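Rho-related gtp-binding protein RHOD (Homo sapiens, PDB 2J1L) is a small GTP-binding protein of the Rho branch of the Ras family, modelled here with guanosine-5'-diphosphate and a magnesium ion in its nucleotide pocket. Local coordinates at residues Asn119-Ile124 with Tyr170-Glu175; Asn123-Trp128 with Ala177-Ala182. All blocks are in the same frame, centred on the assembly; numbering follows the deposited sequence.

Contact 1. Residues Asn119-Ile124 with Tyr170-Glu175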
loop_
_atom_site.group_PDB
_atom_site.type_symbol
_atom_site.label_atom_id
_atom_site.label_comp_id
_atom_site.label_asym_id
_atom_site.label_seq_id
_atom_site.Cartn_x
_atom_site.Cartn_y
_atom_site.Cartn_z
ATOM N N ASN A 119 -10.143 4.796 -10.229
ATOM C CA ASN A 119 -11.116 4.700 -9.132
ATOM C C ASN A 119 -10.491 4.374 -7.782
ATOM O O ASN A 119 -10.815 5.029 -6.769
ATOM C CB ASN A 119 -12.197 3.676 -9.410
ATOM C CG ASN A 119 -13.507 4.320 -9.665
ATOM O OD1 ASN A 119 -14.021 5.076 -8.824
ATOM N ND2 ASN A 119 -14.063 4.068 -10.847
ATOM N N SER A 120 -9.630 3.345 -7.772
ATOM C CA SER A 120 -8.960 2.912 -6.551
ATOM C C SER A 120 -8.151 4.062 -5.996
ATOM O O SER A 120 -8.076 4.228 -4.795
ATOM C CB SER A 120 -8.078 1.672 -6.779
ATOM O OG SER A 120 -7.020 1.916 -7.690
ATOM N N PHE A 121 -7.585 4.873 -6.880
ATOM C CA PHE A 121 -6.853 6.057 -6.467
ATOM C C PHE A 121 -7.784 7.055 -5.780
ATOM O O PHE A 121 -7.573 7.418 -4.623
ATOM C CB PHE A 121 -6.196 6.665 -7.691
ATOM C CG PHE A 121 -5.314 7.840 -7.403
ATOM C CD1 PHE A 121 -4.234 7.725 -6.537
ATOM C CD2 PHE A 121 -5.513 9.043 -8.064
ATOM C CE1 PHE A 121 -3.402 8.808 -6.291
ATOM C CE2 PHE A 121 -4.674 10.139 -7.830
ATOM C CZ PHE A 121 -3.622 10.021 -6.944
ATOM N N ASP A 122 -8.826 7.480 -6.495
ATOM C CA ASP A 122 -9.827 8.406 -5.958
ATOM C C ASP A 122 -10.279 8.006 -4.559
ATOM O O ASP A 122 -10.440 8.863 -3.676
ATOM C CB ASP A 122 -11.062 8.443 -6.858
ATOM C CG ASP A 122 -10.814 9.127 -8.226
ATOM O OD1 ASP A 122 -9.670 9.579 -8.506
ATOM O OD2 ASP A 122 -11.786 9.196 -9.024
ATOM N N ASN A 123 -10.482 6.704 -4.370
ATOM C CA ASN A 123 -10.983 6.162 -3.116
ATOM C C ASN A 123 -10.003 6.218 -1.940
ATOM O O ASN A 123 -10.405 6.050 -0.776
ATOM C CB ASN A 123 -11.448 4.724 -3.313
ATOM C CG ASN A 123 -12.830 4.633 -3.889
ATOM O OD1 ASN A 123 -13.598 5.598 -3.865
ATOM N ND2 ASN A 123 -13.169 3.457 -4.412
ATOM N N ILE A 124 -8.728 6.444 -2.226
ATOM C CA ILE A 124 -7.771 6.647 -1.162
ATOM C C ILE A 124 -8.250 7.879 -0.422
ATOM O O ILE A 124 -8.434 7.854 0.786
ATOM C CB ILE A 124 -6.338 6.841 -1.696
ATOM C CG1 ILE A 124 -5.851 5.596 -2.443
ATOM C CG2 ILE A 124 -5.382 7.082 -0.574
ATOM C CD1 ILE A 124 -5.918 4.302 -1.623
ATOM N N TYR A 170 3.930 8.746 -10.684
ATOM C CA TYR A 170 4.614 8.912 -9.403
ATOM C C TYR A 170 4.279 10.268 -8.774
ATOM O O TYR A 170 3.789 10.337 -7.643
ATOM C CB TYR A 170 6.126 8.781 -9.586
ATOM C CG TYR A 170 6.901 8.730 -8.291
ATOM C CD1 TYR A 170 7.251 9.899 -7.616
ATOM C CD2 TYR A 170 7.294 7.509 -7.743
ATOM C CE1 TYR A 170 7.969 9.853 -6.422
ATOM C CE2 TYR A 170 8.010 7.450 -6.555
ATOM C CZ TYR A 170 8.344 8.626 -5.899
ATOM O OH TYR A 170 9.044 8.569 -4.718
ATOM N N HIS A 171 4.535 11.341 -9.520
ATOM C CA HIS A 171 4.376 12.695 -8.993
ATOM C C HIS A 171 2.978 12.872 -8.410
ATOM O O HIS A 171 2.808 13.397 -7.304
ATOM C CB HIS A 171 4.643 13.733 -10.088
ATOM C CG HIS A 171 4.353 15.146 -9.677
ATOM N ND1 HIS A 171 5.120 15.828 -8.754
ATOM C CD2 HIS A 171 3.393 16.017 -10.083
ATOM C CE1 HIS A 171 4.644 17.055 -8.608
ATOM N NE2 HIS A 171 3.596 17.194 -9.402
ATOM N N ARG A 172 1.983 12.406 -9.152
ATOM C CA ARG A 172 0.598 12.525 -8.735
ATOM C C ARG A 172 0.301 11.667 -7.493
ATOM O O ARG A 172 -0.404 12.107 -6.585
ATOM C CB ARG A 172 -0.317 12.178 -9.918
ATOM C CG ARG A 172 -1.756 11.903 -9.543
ATOM C CD ARG A 172 -2.733 12.296 -10.639
ATOM N NE ARG A 172 -2.932 13.736 -10.692
ATOM C CZ ARG A 172 -3.540 14.474 -9.756
ATOM N NH1 ARG A 172 -3.667 15.786 -9.955
ATOM N NH2 ARG A 172 -4.018 13.932 -8.629
ATOM N N GLY A 173 0.849 10.452 -7.457
ATOM C CA GLY A 173 0.803 9.601 -6.263
ATOM C C GLY A 173 1.366 10.301 -5.034
ATOM O O GLY A 173 0.839 10.160 -3.933
ATOM N N GLN A 174 2.419 11.085 -5.230
ATOM C CA GLN A 174 3.032 11.830 -4.138
ATOM C C GLN A 174 2.076 12.900 -3.624
ATOM O O GLN A 174 1.894 13.049 -2.421
ATOM C CB GLN A 174 4.354 12.460 -4.612
ATOM C CG GLN A 174 5.406 12.593 -3.526
ATOM C CD GLN A 174 6.776 12.158 -4.001
ATOM O OE1 GLN A 174 7.356 12.773 -4.901
ATOM N NE2 GLN A 174 7.303 11.089 -3.404
ATOM N N GLU A 175 1.472 13.637 -4.553
ATOM C CA GLU A 175 0.427 14.610 -4.229
ATOM C C GLU A 175 -0.708 14.008 -3.383
ATOM O O GLU A 175 -1.085 14.563 -2.357
ATOM C CB GLU A 175 -0.178 15.205 -5.509
ATOM C CG GLU A 175 0.757 16.060 -6.375
ATOM C CD GLU A 175 1.464 17.182 -5.600
ATOM O OE1 GLU A 175 2.539 16.922 -5.008
ATOM O OE2 GLU A 175 0.958 18.331 -5.604
#
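F121 meets R172 and G173 where two neighbouring helices of a Ras-type G domain lie against each other, a compact example of how one aromatic side chain can span from one helix to the next. The apolar part of the contact is almost entirely its work. With CG anti to the backbone N (chi1 -176°), the ring swings out from helix 118-135, and its far end, CZ and CE2, reaches the aliphatic stem of R172: CZ lies 3.7 Å from R172 CG and CE2 4.0 Å from R172 CD. CE1, on the other flank of the ring, comes to 4.3 Å from G173 CA. R172 CG and G173 CA both approach the ring obliquely. G173 contributes backbone alone, at the point where the two segments have their nearest CA pair, F121 to G173, 8.4 Å apart.

The polar part is slight. R172 bends at chi2 and chi3, which turns its guanidinium back toward the phenyl rim. NH2 stands in the ring plane, 3.9 Å from F121 CE2, and the two planes are 82° apart. The charged group thus meets the ring at its edge, not over its pi face, and the arrangement is no cation-pi stack. No hydrogen bond links the segments; each holds its own helix through backbone bonds such as Q174 N to Y170 O.

Other neighbours complete the surroundings of the F121 ring. F113 of strand 106-114 meets it ring to ring, while M176, a turn further along helix 170-179, and V168, just before that helix, also touch it. S120, on the same helix as F121, packs on F113, and S120 OG hydrogen-bonds D114 N, so helix 118-135 is tied to strand 106-114 beside its contact with helix 170-179.

Contact 2. Residues Asn123-Trp128 with Ala177-Ala182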
loop_
_atom_site.group_PDB
_atom_site.type_symbol
_atom_site.label_atom_id
_atom_site.label_comp_id
_atom_site.label_asym_id
_atom_site.label_seq_id
_atom_site.Cartn_x
_atom_site.Cartn_y
_atom_site.Cartn_z
ATOM N N ASN A 123 -10.482 6.704 -4.370
ATOM C CA ASN A 123 -10.983 6.162 -3.116
ATOM C C ASN A 123 -10.003 6.218 -1.940
ATOM O O ASN A 123 -10.405 6.050 -0.776
ATOM C CB ASN A 123 -11.448 4.724 -3.313
ATOM C CG ASN A 123 -12.830 4.633 -3.889
ATOM O OD1 ASN A 123 -13.598 5.598 -3.865
ATOM N ND2 ASN A 123 -13.169 3.457 -4.412
ATOM N N ILE A 124 -8.728 6.444 -2.226
ATOM C CA ILE A 124 -7.771 6.647 -1.162
ATOM C C ILE A 124 -8.250 7.879 -0.422
ATOM O O ILE A 124 -8.434 7.854 0.786
ATOM C CB ILE A 124 -6.338 6.841 -1.696
ATOM C CG1 ILE A 124 -5.851 5.596 -2.443
ATOM C CG2 ILE A 124 -5.382 7.082 -0.574
ATOM C CD1 ILE A 124 -5.918 4.302 -1.623
ATOM N N PHE A 125 -8.512 8.933 -1.176
ATOM C CA PHE A 125 -8.965 10.193 -0.625
ATOM C C PHE A 125 -10.455 10.185 -0.238
ATOM O O PHE A 125 -10.805 10.680 0.821
ATOM C CB PHE A 125 -8.692 11.293 -1.648
ATOM C CG PHE A 125 -8.853 12.676 -1.117
ATOM C CD1 PHE A 125 -7.799 13.313 -0.489
ATOM C CD2 PHE A 125 -10.049 13.364 -1.277
ATOM C CE1 PHE A 125 -7.929 14.591 -0.011
ATOM C CE2 PHE A 125 -10.190 14.651 -0.798
ATOM C CZ PHE A 125 -9.132 15.270 -0.161
ATOM N N ASN A 126 -11.336 9.651 -1.086
ATOM C CA ASN A 126 -12.786 9.815 -0.851
ATOM C C ASN A 126 -13.352 8.878 0.202
ATOM O O ASN A 126 -14.397 9.164 0.767
ATOM C CB ASN A 126 -13.606 9.627 -2.144
ATOM C CG ASN A 126 -13.230 10.610 -3.224
ATOM O OD1 ASN A 126 -12.720 11.672 -2.939
ATOM N ND2 ASN A 126 -13.467 10.250 -4.478
ATOM N N ARG A 127 -12.676 7.765 0.448
ATOM C CA ARG A 127 -13.252 6.653 1.196
ATOM C C ARG A 127 -12.307 6.130 2.303
ATOM O O ARG A 127 -12.771 5.908 3.434
ATOM C CB ARG A 127 -13.687 5.568 0.189
ATOM C CG ARG A 127 -13.523 4.081 0.575
ATOM C CD ARG A 127 -14.672 3.560 1.439
ATOM N NE ARG A 127 -14.546 2.127 1.773
ATOM C CZ ARG A 127 -15.454 1.436 2.470
ATOM N NH1 ARG A 127 -16.560 2.028 2.897
ATOM N NH2 ARG A 127 -15.268 0.146 2.741
ATOM N N TRP A 128 -11.006 5.972 2.012
ATOM C CA TRP A 128 -10.045 5.400 2.991
ATOM C C TRP A 128 -9.379 6.404 3.946
ATOM O O TRP A 128 -9.190 6.083 5.119
ATOM C CB TRP A 128 -8.971 4.542 2.307
ATOM C CG TRP A 128 -9.559 3.416 1.496
ATOM C CD1 TRP A 128 -9.525 3.292 0.142
ATOM C CD2 TRP A 128 -10.317 2.293 1.981
ATOM N NE1 TRP A 128 -10.216 2.167 -0.255
ATOM C CE2 TRP A 128 -10.699 1.526 0.851
ATOM C CE3 TRP A 128 -10.705 1.855 3.257
ATOM C CZ2 TRP A 128 -11.438 0.341 0.957
ATOM C CZ3 TRP A 128 -11.451 0.672 3.363
ATOM C CH2 TRP A 128 -11.808 -0.068 2.219
ATOM N N ALA A 177 -0.504 11.475 -1.463
ATOM C CA ALA A 177 0.092 11.239 -0.156
ATOM C C ALA A 177 0.064 12.494 0.714
ATOM O O ALA A 177 -0.340 12.432 1.890
ATOM C CB ALA A 177 1.532 10.717 -0.303
ATOM N N ARG A 178 0.494 13.622 0.151
ATOM C CA ARG A 178 0.437 14.876 0.887
ATOM C C ARG A 178 -0.995 15.211 1.303
ATOM O O ARG A 178 -1.222 15.585 2.452
ATOM C CB ARG A 178 1.070 16.051 0.109
ATOM C CG ARG A 178 2.593 16.007 0.117
ATOM C CD ARG A 178 3.258 17.331 -0.291
ATOM N NE ARG A 178 3.715 17.366 -1.695
ATOM C CZ ARG A 178 4.693 16.607 -2.223
ATOM N NH1 ARG A 178 5.022 16.751 -3.509
ATOM N NH2 ARG A 178 5.346 15.700 -1.489
ATOM N N SER A 179 -1.965 15.038 0.408
ATOM C CA SER A 179 -3.316 15.506 0.725
ATOM C C SER A 179 -4.031 14.581 1.701
ATOM O O SER A 179 -5.118 14.890 2.184
ATOM C CB SER A 179 -4.153 15.768 -0.533
ATOM O OG SER A 179 -4.344 14.595 -1.273
ATOM N N VAL A 180 -3.398 13.473 2.034
ATOM C CA VAL A 180 -3.966 12.545 2.987
ATOM C C VAL A 180 -3.120 12.420 4.275
ATOM O O VAL A 180 -3.411 11.601 5.157
ATOM C CB VAL A 180 -4.186 11.203 2.271
ATOM C CG1 VAL A 180 -3.916 10.015 3.181
ATOM C CG2 VAL A 180 -5.578 11.174 1.697
ATOM N N GLY A 181 -2.104 13.269 4.395
ATOM C CA GLY A 181 -1.234 13.285 5.570
ATOM C C GLY A 181 -0.388 12.034 5.716
ATOM O O GLY A 181 -0.011 11.668 6.828
ATOM N N ALA A 182 -0.081 11.371 4.604
ATOM C CA ALA A 182 0.742 10.143 4.661
ATOM C C ALA A 182 2.198 10.487 4.924
ATOM O O ALA A 182 2.698 11.507 4.457
ATOM C CB ALA A 182 0.644 9.366 3.393
#
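The phenyl ring of F125 bears on the end of helix 170-179, touching S179 and the following V180 and illustrating how a helix terminus can offer both polar and apolar surface to one aromatic group. A chi1 of -168° swings the F125 ring away from its own N and carries the CD1-CE1 side across to the other segment. CE1 lies 3.6 Å from S179 O, near the ring plane, an approach consistent with the weakly positive rim of a phenyl ring. CD1 is 3.8 Å from V180 CG2, an apolar touch made obliquely as the two side chains run by one another, pointing opposite ways. The same CD1 lies 3.8 Å from S179 OG.

That hydroxyl is turned back to its own helix. S179 OG sits between its backbone N and carbonyl carbon (chi1 63°) and hydrogen-bonds M176 O, with a weak further bond to E175 O; its approach to the ring is therefore a packing contact. I124 is peripheral, its O coming no nearer than 4.5 Å to V180 CG2.

Further out, a Schellman motif fixes the turn that presents V180: A182 N bonds to A177 O at 2.9 Å and G181 N to R178 O at 3.1 Å, with G181 at positive phi. In 123-128, a wider pi-type turn spans 124-128. N123 ND2 and W128 NE1 hydrogen-bond the carboxylate of D42, a residue of the guanosine-5'-diphosphate pocket.

M176 touches both I124 and F125. In this Ras-type G domain helix 118-135 rests through I124 on L111 and F113 of strand 106-114, while A182, beyond the end of helix 170-179, packs on I141 and V143 of the adjacent strand 141-146.

How the contacts relate
Both contacts join helix 118-135 to helix 170-179, one further along each helix than the other, with centres 8 Å apart. Contact 1 is the more buried and contact 2 only partly so. Each turns on one phenylalanine, but their settings differ: in contact 1 the buried aromatic ring meets an arginine stem and a glycine backbone, whereas in contact 2 an exposed ring lies against a helix end with its carbonyl, hydroxyl and valine methyl. Neither has a hydrogen bond across it. M176, which touches the phenylalanines of both contacts as well as I124, makes the packing continuous between them.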